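Local structure of protease (Helicobacter pylori, 5EUF) at residues A332-L337 and E405-T410; G340-A345 and S397-V402; Y256-P259 and D265-A268; A325-I330 and S412-L417. The protein is an M16-family zinc peptidase that probably cleaves the cytoplasmic domain of human junctional adhesion molecule A, weakening the gastric epithelial barrier. All blocks are in the same frame, centred on the assembly; numbering follows the deposited sequence.

Interaction 1: A332-L337 and E405-T410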
loop_
_atom_site.group_PDB
_atom_site.type_symbol
_atom_site.label_atom_id
_atom_site.label_comp_id
_atom_site.label_asym_id
_atom_site.label_seq_id
_atom_site.Cartn_x
_atom_site.Cartn_y
_atom_site.Cartn_z
ATOM N N ALA B 332 -14.058 -11.058 25.065
ATOM C CA ALA B 332 -15.026 -11.505 26.062
ATOM C C ALA B 332 -15.855 -10.339 26.601
ATOM O O ALA B 332 -17.032 -10.499 26.929
ATOM C CB ALA B 332 -14.315 -12.220 27.202
ATOM N N LEU B 333 -15.233 -9.167 26.695
ATOM C CA LEU B 333 -15.947 -7.959 27.084
ATOM C C LEU B 333 -16.914 -7.532 25.985
ATOM O O LEU B 333 -18.068 -7.197 26.256
ATOM C CB LEU B 333 -14.968 -6.824 27.393
ATOM C CG LEU B 333 -14.162 -6.948 28.685
ATOM C CD1 LEU B 333 -13.295 -5.717 28.896
ATOM C CD2 LEU B 333 -15.089 -7.162 29.868
ATOM N N LEU B 334 -16.432 -7.547 24.745
ATOM C CA LEU B 334 -17.240 -7.158 23.595
ATOM C C LEU B 334 -18.428 -8.094 23.403
ATOM O O LEU B 334 -19.509 -7.659 23.002
ATOM C CB LEU B 334 -16.388 -7.128 22.326
ATOM C CG LEU B 334 -15.238 -6.120 22.318
ATOM C CD1 LEU B 334 -14.612 -6.027 20.937
ATOM C CD2 LEU B 334 -15.713 -4.757 22.796
ATOM N N GLU B 335 -18.225 -9.378 23.681
ATOM C CA GLU B 335 -19.315 -10.345 23.621
ATOM C C GLU B 335 -20.312 -10.042 24.731
ATOM O O GLU B 335 -21.523 -10.059 24.511
ATOM C CB GLU B 335 -18.789 -11.778 23.739
ATOM C CG GLU B 335 -17.971 -12.240 22.537
ATOM C CD GLU B 335 -17.288 -13.578 22.770
ATOM O OE1 GLU B 335 -16.646 -14.096 21.831
ATOM O OE2 GLU B 335 -17.390 -14.111 23.896
ATOM N N LYS B 336 -19.787 -9.755 25.919
ATOM C CA LYS B 336 -20.606 -9.336 27.052
ATOM C C LYS B 336 -21.356 -8.048 26.720
ATOM O O LYS B 336 -22.529 -7.891 27.063
ATOM C CB LYS B 336 -19.738 -9.142 28.298
ATOM C CG LYS B 336 -20.467 -8.507 29.467
ATOM C CD LYS B 336 -19.501 -8.027 30.540
ATOM C CE LYS B 336 -20.232 -7.247 31.627
ATOM N NZ LYS B 336 -19.292 -6.579 32.570
ATOM N N LEU B 337 -20.668 -7.132 26.046
ATOM C CA LEU B 337 -21.282 -5.893 25.580
ATOM C C LEU B 337 -22.383 -6.168 24.562
ATOM O O LEU B 337 -23.497 -5.667 24.693
ATOM C CB LEU B 337 -20.226 -4.970 24.969
ATOM C CG LEU B 337 -20.749 -3.794 24.138
ATOM C CD1 LEU B 337 -21.572 -2.849 24.991
ATOM C CD2 LEU B 337 -19.599 -3.053 23.475
ATOM N N GLU B 405 -23.149 -3.990 15.381
ATOM C CA GLU B 405 -23.079 -3.599 13.981
ATOM C C GLU B 405 -21.654 -3.638 13.447
ATOM O O GLU B 405 -21.411 -4.118 12.340
ATOM C CB GLU B 405 -23.659 -2.198 13.794
ATOM C CG GLU B 405 -23.651 -1.709 12.357
ATOM C CD GLU B 405 -24.714 -2.371 11.503
ATOM O OE1 GLU B 405 -25.630 -3.002 12.072
ATOM O OE2 GLU B 405 -24.635 -2.258 10.262
ATOM N N TYR B 406 -20.712 -3.139 14.239
ATOM C CA TYR B 406 -19.354 -2.936 13.750
ATOM C C TYR B 406 -18.323 -3.835 14.423
ATOM O O TYR B 406 -17.257 -4.083 13.862
ATOM C CB TYR B 406 -18.953 -1.471 13.929
ATOM C CG TYR B 406 -19.954 -0.494 13.350
ATOM C CD1 TYR B 406 -20.171 -0.426 11.981
ATOM C CD2 TYR B 406 -20.679 0.358 14.171
ATOM C CE1 TYR B 406 -21.084 0.463 11.445
ATOM C CE2 TYR B 406 -21.595 1.252 13.645
ATOM C CZ TYR B 406 -21.791 1.300 12.281
ATOM O OH TYR B 406 -22.698 2.186 11.749
ATOM N N PHE B 407 -18.633 -4.325 15.620
ATOM C CA PHE B 407 -17.677 -5.158 16.342
ATOM C C PHE B 407 -17.829 -6.626 15.958
ATOM O O PHE B 407 -18.014 -7.493 16.816
ATOM C CB PHE B 407 -17.829 -4.979 17.853
ATOM C CG PHE B 407 -17.552 -3.579 18.329
ATOM C CD1 PHE B 407 -16.758 -2.721 17.582
ATOM C CD2 PHE B 407 -18.087 -3.118 19.520
ATOM C CE1 PHE B 407 -16.503 -1.431 18.014
ATOM C CE2 PHE B 407 -17.836 -1.830 19.959
ATOM C CZ PHE B 407 -17.043 -0.985 19.204
ATOM N N LYS B 408 -17.755 -6.887 14.656
ATOM C CA LYS B 408 -17.745 -8.242 14.122
ATOM C C LYS B 408 -16.332 -8.611 13.689
ATOM O O LYS B 408 -15.576 -7.754 13.233
ATOM C CB LYS B 408 -18.712 -8.373 12.945
ATOM C CG LYS B 408 -20.161 -8.078 13.295
ATOM C CD LYS B 408 -21.108 -8.580 12.211
ATOM C CE LYS B 408 -21.748 -7.435 11.438
ATOM N NZ LYS B 408 -20.749 -6.636 10.678
ATOM N N ASP B 409 -15.979 -9.884 13.828
ATOM C CA ASP B 409 -14.640 -10.351 13.471
ATOM C C ASP B 409 -14.309 -10.102 11.998
ATOM O O ASP B 409 -13.149 -9.886 11.642
ATOM C CB ASP B 409 -14.492 -11.839 13.799
ATOM C CG ASP B 409 -15.710 -12.649 13.400
ATOM O OD1 ASP B 409 -16.418 -12.238 12.457
ATOM O OD2 ASP B 409 -15.961 -13.697 14.033
ATOM N N THR B 410 -15.334 -10.114 11.151
ATOM C CA THR B 410 -15.155 -9.899 9.718
ATOM C C THR B 410 -14.668 -8.485 9.394
ATOM O O THR B 410 -14.248 -8.209 8.272
ATOM C CB THR B 410 -16.461 -10.166 8.947
ATOM O OG1 THR B 410 -17.496 -9.304 9.437
ATOM C CG2 THR B 410 -16.891 -11.617 9.112
#

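Interaction 2: G340-A345 and S397-V402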
loop_
_atom_site.group_PDB
_atom_site.type_symbol
_atom_site.label_atom_id
_atom_site.label_comp_id
_atom_site.label_asym_id
_atom_site.label_seq_id
_atom_site.Cartn_x
_atom_site.Cartn_y
_atom_site.Cartn_z
ATOM N N GLY B 340 -25.730 -6.993 25.473
ATOM C CA GLY B 340 -26.545 -5.882 25.931
ATOM C C GLY B 340 -26.411 -5.607 27.415
ATOM O O GLY B 340 -27.296 -5.003 28.022
ATOM N N GLU B 341 -25.302 -6.043 28.002
ATOM C CA GLU B 341 -25.092 -5.882 29.435
ATOM C C GLU B 341 -24.479 -4.528 29.774
ATOM O O GLU B 341 -23.305 -4.437 30.137
ATOM C CB GLU B 341 -24.210 -7.010 29.979
ATOM C CG GLU B 341 -24.872 -8.380 29.933
ATOM C CD GLU B 341 -24.073 -9.441 30.663
ATOM O OE1 GLU B 341 -24.455 -10.629 30.593
ATOM O OE2 GLU B 341 -23.066 -9.087 31.311
ATOM N N ILE B 342 -25.285 -3.478 29.641
ATOM C CA ILE B 342 -24.908 -2.149 30.109
ATOM C C ILE B 342 -25.940 -1.640 31.105
ATOM O O ILE B 342 -27.118 -1.511 30.772
ATOM C CB ILE B 342 -24.797 -1.140 28.964
ATOM C CG1 ILE B 342 -24.042 -1.737 27.778
ATOM C CG2 ILE B 342 -24.125 0.133 29.451
ATOM C CD1 ILE B 342 -24.039 -0.837 26.565
ATOM N N THR B 343 -25.499 -1.349 32.323
ATOM C CA THR B 343 -26.410 -0.874 33.358
ATOM C C THR B 343 -26.884 0.539 33.060
ATOM O O THR B 343 -26.189 1.310 32.394
ATOM C CB THR B 343 -25.755 -0.883 34.748
ATOM O OG1 THR B 343 -24.869 0.237 34.871
ATOM C CG2 THR B 343 -24.986 -2.177 34.972
ATOM N N GLN B 344 -28.070 0.877 33.558
ATOM C CA GLN B 344 -28.579 2.236 33.437
ATOM C C GLN B 344 -27.657 3.203 34.169
ATOM O O GLN B 344 -27.474 4.345 33.743
ATOM C CB GLN B 344 -30.005 2.330 33.979
ATOM C CG GLN B 344 -31.060 1.850 32.999
ATOM C CD GLN B 344 -31.124 2.708 31.748
ATOM O OE1 GLN B 344 -31.007 3.932 31.815
ATOM N NE2 GLN B 344 -31.302 2.068 30.598
ATOM N N ALA B 345 -27.067 2.730 35.264
ATOM C CA ALA B 345 -26.099 3.514 36.021
ATOM C C ALA B 345 -24.857 3.828 35.188
ATOM O O ALA B 345 -24.343 4.944 35.230
ATOM C CB ALA B 345 -25.711 2.780 37.299
ATOM N N SER B 397 -29.657 0.730 24.223
ATOM C CA SER B 397 -29.928 0.003 22.989
ATOM C C SER B 397 -29.129 0.567 21.818
ATOM O O SER B 397 -28.674 -0.183 20.956
ATOM C CB SER B 397 -31.424 0.037 22.670
ATOM O OG SER B 397 -31.896 1.369 22.579
ATOM N N ASP B 398 -28.956 1.885 21.794
ATOM C CA ASP B 398 -28.169 2.528 20.744
ATOM C C ASP B 398 -26.718 2.069 20.815
ATOM O O ASP B 398 -26.096 1.778 19.795
ATOM C CB ASP B 398 -28.249 4.054 20.855
ATOM C CG ASP B 398 -29.625 4.595 20.511
ATOM O OD1 ASP B 398 -30.306 3.988 19.656
ATOM O OD2 ASP B 398 -30.025 5.626 21.094
ATOM N N LEU B 399 -26.190 1.994 22.031
ATOM C CA LEU B 399 -24.821 1.547 22.244
ATOM C C LEU B 399 -24.648 0.082 21.847
ATOM O O LEU B 399 -23.610 -0.306 21.315
ATOM C CB LEU B 399 -24.417 1.746 23.706
ATOM C CG LEU B 399 -23.953 3.136 24.152
ATOM C CD1 LEU B 399 -25.059 4.173 24.031
ATOM C CD2 LEU B 399 -23.431 3.076 25.579
ATOM N N VAL B 400 -25.673 -0.726 22.103
ATOM C CA VAL B 400 -25.608 -2.158 21.824
ATOM C C VAL B 400 -25.826 -2.447 20.337
ATOM O O VAL B 400 -25.207 -3.353 19.778
ATOM C CB VAL B 400 -26.639 -2.939 22.666
ATOM C CG1 VAL B 400 -26.559 -4.430 22.371
ATOM C CG2 VAL B 400 -26.409 -2.683 24.146
ATOM N N ARG B 401 -26.701 -1.675 19.698
ATOM C CA ARG B 401 -26.907 -1.787 18.254
ATOM C C ARG B 401 -25.615 -1.495 17.502
ATOM O O ARG B 401 -25.196 -2.269 16.642
ATOM C CB ARG B 401 -28.002 -0.831 17.776
ATOM C CG ARG B 401 -28.171 -0.811 16.259
ATOM C CD ARG B 401 -28.987 0.385 15.783
ATOM N NE ARG B 401 -28.248 1.643 15.885
ATOM C CZ ARG B 401 -28.496 2.588 16.787
ATOM N NH1 ARG B 401 -29.473 2.426 17.670
ATOM N NH2 ARG B 401 -27.770 3.698 16.802
ATOM N N VAL B 402 -24.995 -0.369 17.834
ATOM C CA VAL B 402 -23.753 0.053 17.204
ATOM C C VAL B 402 -22.646 -0.962 17.469
ATOM O O VAL B 402 -21.829 -1.251 16.591
ATOM C CB VAL B 402 -23.325 1.445 17.707
ATOM C CG1 VAL B 402 -21.951 1.811 17.177
ATOM C CG2 VAL B 402 -24.346 2.486 17.287
#

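Interaction 3: Y256-P259 and D265-A268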
loop_
_atom_site.group_PDB
_atom_site.type_symbol
_atom_site.label_atom_id
_atom_site.label_comp_id
_atom_site.label_asym_id
_atom_site.label_seq_id
_atom_site.Cartn_x
_atom_site.Cartn_y
_atom_site.Cartn_z
ATOM N N TYR B 256 -11.727 -2.393 14.789
ATOM C CA TYR B 256 -12.893 -2.730 13.985
ATOM C C TYR B 256 -13.208 -1.587 13.028
ATOM O O TYR B 256 -13.171 -0.419 13.416
ATOM C CB TYR B 256 -14.098 -3.029 14.883
ATOM C CG TYR B 256 -13.966 -4.306 15.686
ATOM C CD1 TYR B 256 -13.382 -4.303 16.947
ATOM C CD2 TYR B 256 -14.428 -5.516 15.182
ATOM C CE1 TYR B 256 -13.263 -5.472 17.685
ATOM C CE2 TYR B 256 -14.316 -6.686 15.911
ATOM C CZ TYR B 256 -13.732 -6.661 17.159
ATOM O OH TYR B 256 -13.621 -7.829 17.880
ATOM N N LYS B 257 -13.506 -1.927 11.776
ATOM C CA LYS B 257 -13.864 -0.922 10.780
ATOM C C LYS B 257 -15.123 -0.180 11.198
ATOM O O LYS B 257 -16.004 -0.737 11.852
ATOM C CB LYS B 257 -14.056 -1.559 9.403
ATOM C CG LYS B 257 -12.755 -1.913 8.702
ATOM C CD LYS B 257 -11.955 -0.670 8.335
ATOM C CE LYS B 257 -10.582 -1.044 7.794
ATOM N NZ LYS B 257 -10.657 -2.000 6.653
ATOM N N VAL B 258 -15.202 1.084 10.806
ATOM C CA VAL B 258 -16.240 1.969 11.302
ATOM C C VAL B 258 -16.535 3.036 10.246
ATOM O O VAL B 258 -15.646 3.395 9.470
ATOM C CB VAL B 258 -15.804 2.587 12.660
ATOM C CG1 VAL B 258 -15.931 4.104 12.671
ATOM C CG2 VAL B 258 -16.579 1.946 13.802
ATOM N N PRO B 259 -17.789 3.519 10.188
ATOM C CA PRO B 259 -18.220 4.501 9.181
ATOM C C PRO B 259 -17.363 5.763 9.133
ATOM O O PRO B 259 -16.568 6.014 10.039
ATOM C CB PRO B 259 -19.644 4.847 9.622
ATOM C CG PRO B 259 -20.110 3.646 10.348
ATOM C CD PRO B 259 -18.903 3.114 11.063
ATOM N N ASP B 265 -23.791 7.274 13.650
ATOM C CA ASP B 265 -23.387 6.325 14.682
ATOM C C ASP B 265 -22.109 6.752 15.388
ATOM O O ASP B 265 -21.703 6.132 16.369
ATOM C CB ASP B 265 -23.207 4.929 14.080
ATOM C CG ASP B 265 -24.531 4.236 13.812
ATOM O OD1 ASP B 265 -25.501 4.495 14.558
ATOM O OD2 ASP B 265 -24.602 3.431 12.859
ATOM N N GLN B 266 -21.482 7.814 14.895
ATOM C CA GLN B 266 -20.234 8.295 15.478
ATOM C C GLN B 266 -20.409 8.721 16.929
ATOM O O GLN B 266 -19.504 8.542 17.745
ATOM C CB GLN B 266 -19.665 9.460 14.661
ATOM C CG GLN B 266 -19.135 9.066 13.293
ATOM C CD GLN B 266 -18.010 8.045 13.366
ATOM O OE1 GLN B 266 -17.329 7.919 14.387
ATOM N NE2 GLN B 266 -17.810 7.309 12.278
ATOM N N VAL B 267 -21.570 9.280 17.252
ATOM C CA VAL B 267 -21.826 9.747 18.608
ATOM C C VAL B 267 -21.888 8.565 19.569
ATOM O O VAL B 267 -21.324 8.611 20.662
ATOM C CB VAL B 267 -23.130 10.560 18.693
ATOM C CG1 VAL B 267 -23.342 11.078 20.108
ATOM C CG2 VAL B 267 -23.096 11.714 17.703
ATOM N N ALA B 268 -22.563 7.500 19.149
ATOM C CA ALA B 268 -22.652 6.286 19.953
ATOM C C ALA B 268 -21.284 5.628 20.094
ATOM O O ALA B 268 -20.933 5.131 21.165
ATOM C CB ALA B 268 -23.644 5.317 19.343
#

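Interaction 4: A325-I330 and S412-L417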
loop_
_atom_site.group_PDB
_atom_site.type_symbol
_atom_site.label_atom_id
_atom_site.label_comp_id
_atom_site.label_asym_id
_atom_site.label_seq_id
_atom_site.Cartn_x
_atom_site.Cartn_y
_atom_site.Cartn_z
ATOM N N ALA B 325 -3.684 -13.619 25.365
ATOM C CA ALA B 325 -4.474 -13.588 26.591
ATOM C C ALA B 325 -5.228 -12.267 26.707
ATOM O O ALA B 325 -6.338 -12.219 27.236
ATOM C CB ALA B 325 -3.585 -13.805 27.807
ATOM N N LEU B 326 -4.614 -11.199 26.205
ATOM C CA LEU B 326 -5.246 -9.885 26.196
ATOM C C LEU B 326 -6.405 -9.848 25.211
ATOM O O LEU B 326 -7.452 -9.266 25.494
ATOM C CB LEU B 326 -4.229 -8.799 25.845
ATOM C CG LEU B 326 -3.100 -8.573 26.849
ATOM C CD1 LEU B 326 -2.160 -7.485 26.356
ATOM C CD2 LEU B 326 -3.670 -8.217 28.212
ATOM N N GLN B 327 -6.211 -10.470 24.052
ATOM C CA GLN B 327 -7.246 -10.510 23.027
ATOM C C GLN B 327 -8.446 -11.323 23.496
ATOM O O GLN B 327 -9.594 -10.941 23.266
ATOM C CB GLN B 327 -6.705 -11.095 21.725
ATOM C CG GLN B 327 -7.706 -11.031 20.586
ATOM C CD GLN B 327 -7.447 -12.065 19.515
ATOM O OE1 GLN B 327 -6.611 -12.953 19.682
ATOM N NE2 GLN B 327 -8.169 -11.959 18.404
ATOM N N LYS B 328 -8.173 -12.444 24.155
ATOM C CA LYS B 328 -9.229 -13.316 24.653
ATOM C C LYS B 328 -10.147 -12.581 25.624
ATOM O O LYS B 328 -11.338 -12.877 25.709
ATOM C CB LYS B 328 -8.626 -14.549 25.333
ATOM N N GLU B 329 -9.587 -11.611 26.343
ATOM C CA GLU B 329 -10.333 -10.882 27.363
ATOM C C GLU B 329 -11.151 -9.728 26.789
ATOM O O GLU B 329 -12.325 -9.574 27.123
ATOM C CB GLU B 329 -9.384 -10.353 28.439
ATOM C CG GLU B 329 -8.678 -11.436 29.241
ATOM C CD GLU B 329 -9.638 -12.308 30.032
ATOM O OE1 GLU B 329 -10.690 -11.796 30.473
ATOM O OE2 GLU B 329 -9.340 -13.508 30.213
ATOM N N ILE B 330 -10.535 -8.915 25.936
ATOM C CA ILE B 330 -11.241 -7.786 25.339
ATOM C C ILE B 330 -12.401 -8.271 24.473
ATOM O O ILE B 330 -13.444 -7.627 24.410
ATOM C CB ILE B 330 -10.305 -6.890 24.493
ATOM C CG1 ILE B 330 -9.511 -7.724 23.490
ATOM C CG2 ILE B 330 -9.351 -6.118 25.384
ATOM C CD1 ILE B 330 -8.427 -6.943 22.781
ATOM N N SER B 412 -12.616 -7.067 11.836
ATOM C CA SER B 412 -11.591 -6.961 12.862
ATOM C C SER B 412 -10.189 -6.998 12.271
ATOM O O SER B 412 -9.918 -7.716 11.312
ATOM C CB SER B 412 -11.743 -8.082 13.893
ATOM O OG SER B 412 -11.326 -9.327 13.360
ATOM N N THR B 413 -9.306 -6.204 12.860
ATOM C CA THR B 413 -7.891 -6.229 12.533
ATOM C C THR B 413 -7.111 -6.371 13.830
ATOM O O THR B 413 -7.328 -5.615 14.774
ATOM C CB THR B 413 -7.449 -4.961 11.789
ATOM O OG1 THR B 413 -8.234 -4.805 10.598
ATOM C CG2 THR B 413 -5.973 -5.044 11.427
ATOM N N THR B 414 -6.216 -7.349 13.880
ATOM C CA THR B 414 -5.496 -7.652 15.108
ATOM C C THR B 414 -3.990 -7.711 14.881
ATOM O O THR B 414 -3.513 -8.446 14.021
ATOM C CB THR B 414 -5.966 -8.985 15.709
ATOM O OG1 THR B 414 -7.377 -8.932 15.952
ATOM C CG2 THR B 414 -5.240 -9.268 17.007
ATOM N N VAL B 415 -3.242 -6.934 15.658
ATOM C CA VAL B 415 -1.787 -6.932 15.547
ATOM C C VAL B 415 -1.132 -7.221 16.893
ATOM O O VAL B 415 -1.385 -6.526 17.877
ATOM C CB VAL B 415 -1.265 -5.588 15.005
ATOM C CG1 VAL B 415 0.256 -5.579 14.975
ATOM C CG2 VAL B 415 -1.834 -5.322 13.619
ATOM N N PHE B 416 -0.292 -8.252 16.927
ATOM C CA PHE B 416 0.413 -8.641 18.146
ATOM C C PHE B 416 1.839 -8.099 18.165
ATOM O O PHE B 416 2.529 -8.102 17.144
ATOM C CB PHE B 416 0.443 -10.165 18.285
ATOM C CG PHE B 416 -0.915 -10.794 18.412
ATOM C CD1 PHE B 416 -1.847 -10.291 19.304
ATOM C CD2 PHE B 416 -1.259 -11.890 17.636
ATOM C CE1 PHE B 416 -3.098 -10.873 19.421
ATOM C CE2 PHE B 416 -2.506 -12.476 17.748
ATOM C CZ PHE B 416 -3.426 -11.967 18.642
ATOM N N LEU B 417 2.281 -7.641 19.332
ATOM C CA LEU B 417 3.651 -7.165 19.485
ATOM C C LEU B 417 4.432 -8.065 20.438
ATOM O O LEU B 417 4.127 -8.145 21.626
ATOM C CB LEU B 417 3.666 -5.723 19.982
ATOM C CG LEU B 417 5.011 -5.010 19.854
ATOM C CD1 LEU B 417 5.504 -5.069 18.420
ATOM C CD2 LEU B 417 4.896 -3.572 20.323
#

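Interaction 1: A332-L337 and E405-T410
L337 and L334, one helical turn apart on helix 323-338, both send a methyl group to the same side chain, the ring of F407. L337 meets it at the edge: CD2 lies near the ring plane, 4.1 Å from F407 CE2. L334 comes in obliquely, with its CD2 4.4 Å from F407 CD2. The CA atoms of L334 and F407 stay 7.5 Å apart, so side chains alone span the gap. L337 is turned for this by its first torsion, CG anti to the backbone N (chi1 166°). F407 is the first residue to leave helical geometry after helix 396-406 and the centre of an inverse gamma turn, from which its ring points at the neighbouring helix. Just after that turn, K408 NZ reaches back to bond E405 O at 3.1 Å, tilted 32° from the carbonyl plane, and K338 NZ is hydrogen-bonded to F407 O. Further out, F311 makes an edge-to-face contact with F407, the ring of Y256 also meets it, and L272 of helix 266-276 touches both F407 and L337. No polar bond crosses between 332-337 and 405-410; the buried contact is purely apolar, consistent with cohesion by the hydrophobic effect and dispersion.

Interaction 2: G340-A345 and S397-V402
The I342 side chain runs antiparallel to that of V400 and lies across that of L399. All of this is done by the far end of the isoleucine: I342 CD1 lies 3.9 Å from V400 CG2 and also 3.9 Å from L399 CB, resting on two successive residues of helix 396-406. The isoleucine chain is extended at its second torsion (chi2 174°), which carries CD1 well out from the loop. V400 turns both methyls to the backbone of G340, whose CA is 3.7 Å from V400 CG2 and 3.8 Å from V400 CG1. G340 ends helix 323-338 in a Schellman motif; its phi is positive (94°), and V400 packs directly on its CA. On the helix, R401 NH1 makes a salt bridge to D398 OD1 at 2.7 Å, in the guanidinium plane and on the anti side of the carboxylate, while R401 NH2 forms a second salt bridge, to D265 OD1. T343 then caps the start of helix 344-361 through OG1 to the backbone N of E346. The contact thus fits the connection between helices 323-338 and 344-361 against helix 396-406, with L337 touching I342, and L272 of helix 266-276 touching L399.

Interaction 3: Y256-P259 and D265-A268
Strand 251-258 runs out through V258 into P259, and after a short loop the chain turns into helix 266-276, bringing the CA atoms of P259 and Q266 to 7.6 Å. Q266 does the reaching, its chain bent at chi2 (-60°), which turns the amide toward the strand end. Its NE2 comes 3.7 Å from V258 CG1, the two side chains meeting at a slant. The same nitrogen lies 2.9 Å from P259 O and 4.1 Å from P259 CB. NE2 is hydrogen-bonded to A260 O in the linking loop, and OE1 makes a weak hydrogen bond to N302. This is a strand-loop-helix connection of the second, inactive M16-type domain, and the amide sits in the turn where the chain leaves the sheet. V258 also packs on F311 and S309 of the adjacent strand 309-317, while Y406 of helix 396-406 touches P259 and hydrogen-bonds through its OH to D265 OD2, at the start of 265-268. The Q266 side chain lies about 7 Å from a bound zinc ion and about 5 Å from a glycerol, probably from the crystallisation liquor.

Interaction 4: A325-I330 and S412-L417
Q327 of helix 323-338 carries the whole helix side of this contact, meeting F416 and T414, two residues apart on strand 412-418. The amide-to-ring approach comes first: Q327 OE1 lies in the plane of the F416 ring, at its edge, 3.5 Å from CZ and 4.1 Å from CE1. Amide and ring planes are 67° apart, and the glutamine comes in across the phenyl group. Such an approach sets the carbonyl oxygen against the electropositive rim of the ring, probably a mildly favourable electrostatic arrangement. The polar-to-polar approach is looser, with Q327 NE2 4.0 Å from T414 OG1. Q327 reaches both partners because its CG is anti to the backbone N (chi1 -174°) and the chain is extended beyond it, spanning the 8.6 Å between the CA atoms of Q327 and T414. No hydrogen bond joins the two segments. Apolar contacts lie just beside them: I330 packs on L254 of strand 251-258 and on L284 and L288 of helix 284-289, and T414 touches L254 as well. Helix 323-338 therefore lies over one side of the sheet at strands 412-418 and 251-258, while T413 and V415 of the strand pack on helix 142-154.

Overall arrangement
Interactions 1 and 4 lie along helix 323-338, their centres about 12 Å apart: in interaction 4 segment 325-330 meets the C-terminal strand 412-418, and in interaction 1 segment 332-337 meets F407, just past the end of helix 396-406. Interaction 2, its centre about 13 Å from that of interaction 1, uses an earlier part of helix 396-406. Along the chain, interaction 3 closes first; interaction 2 is then nested inside interaction 1, and that inside interaction 4. Interaction 3 reaches interactions 1 and 2 through D265, and shares a sheet with interaction 4. Together they join helix 396-406 and strand 412-418 to helices 266-276 and 323-338 and to the five-stranded sheet, away from the zinc-binding and catalytic residues.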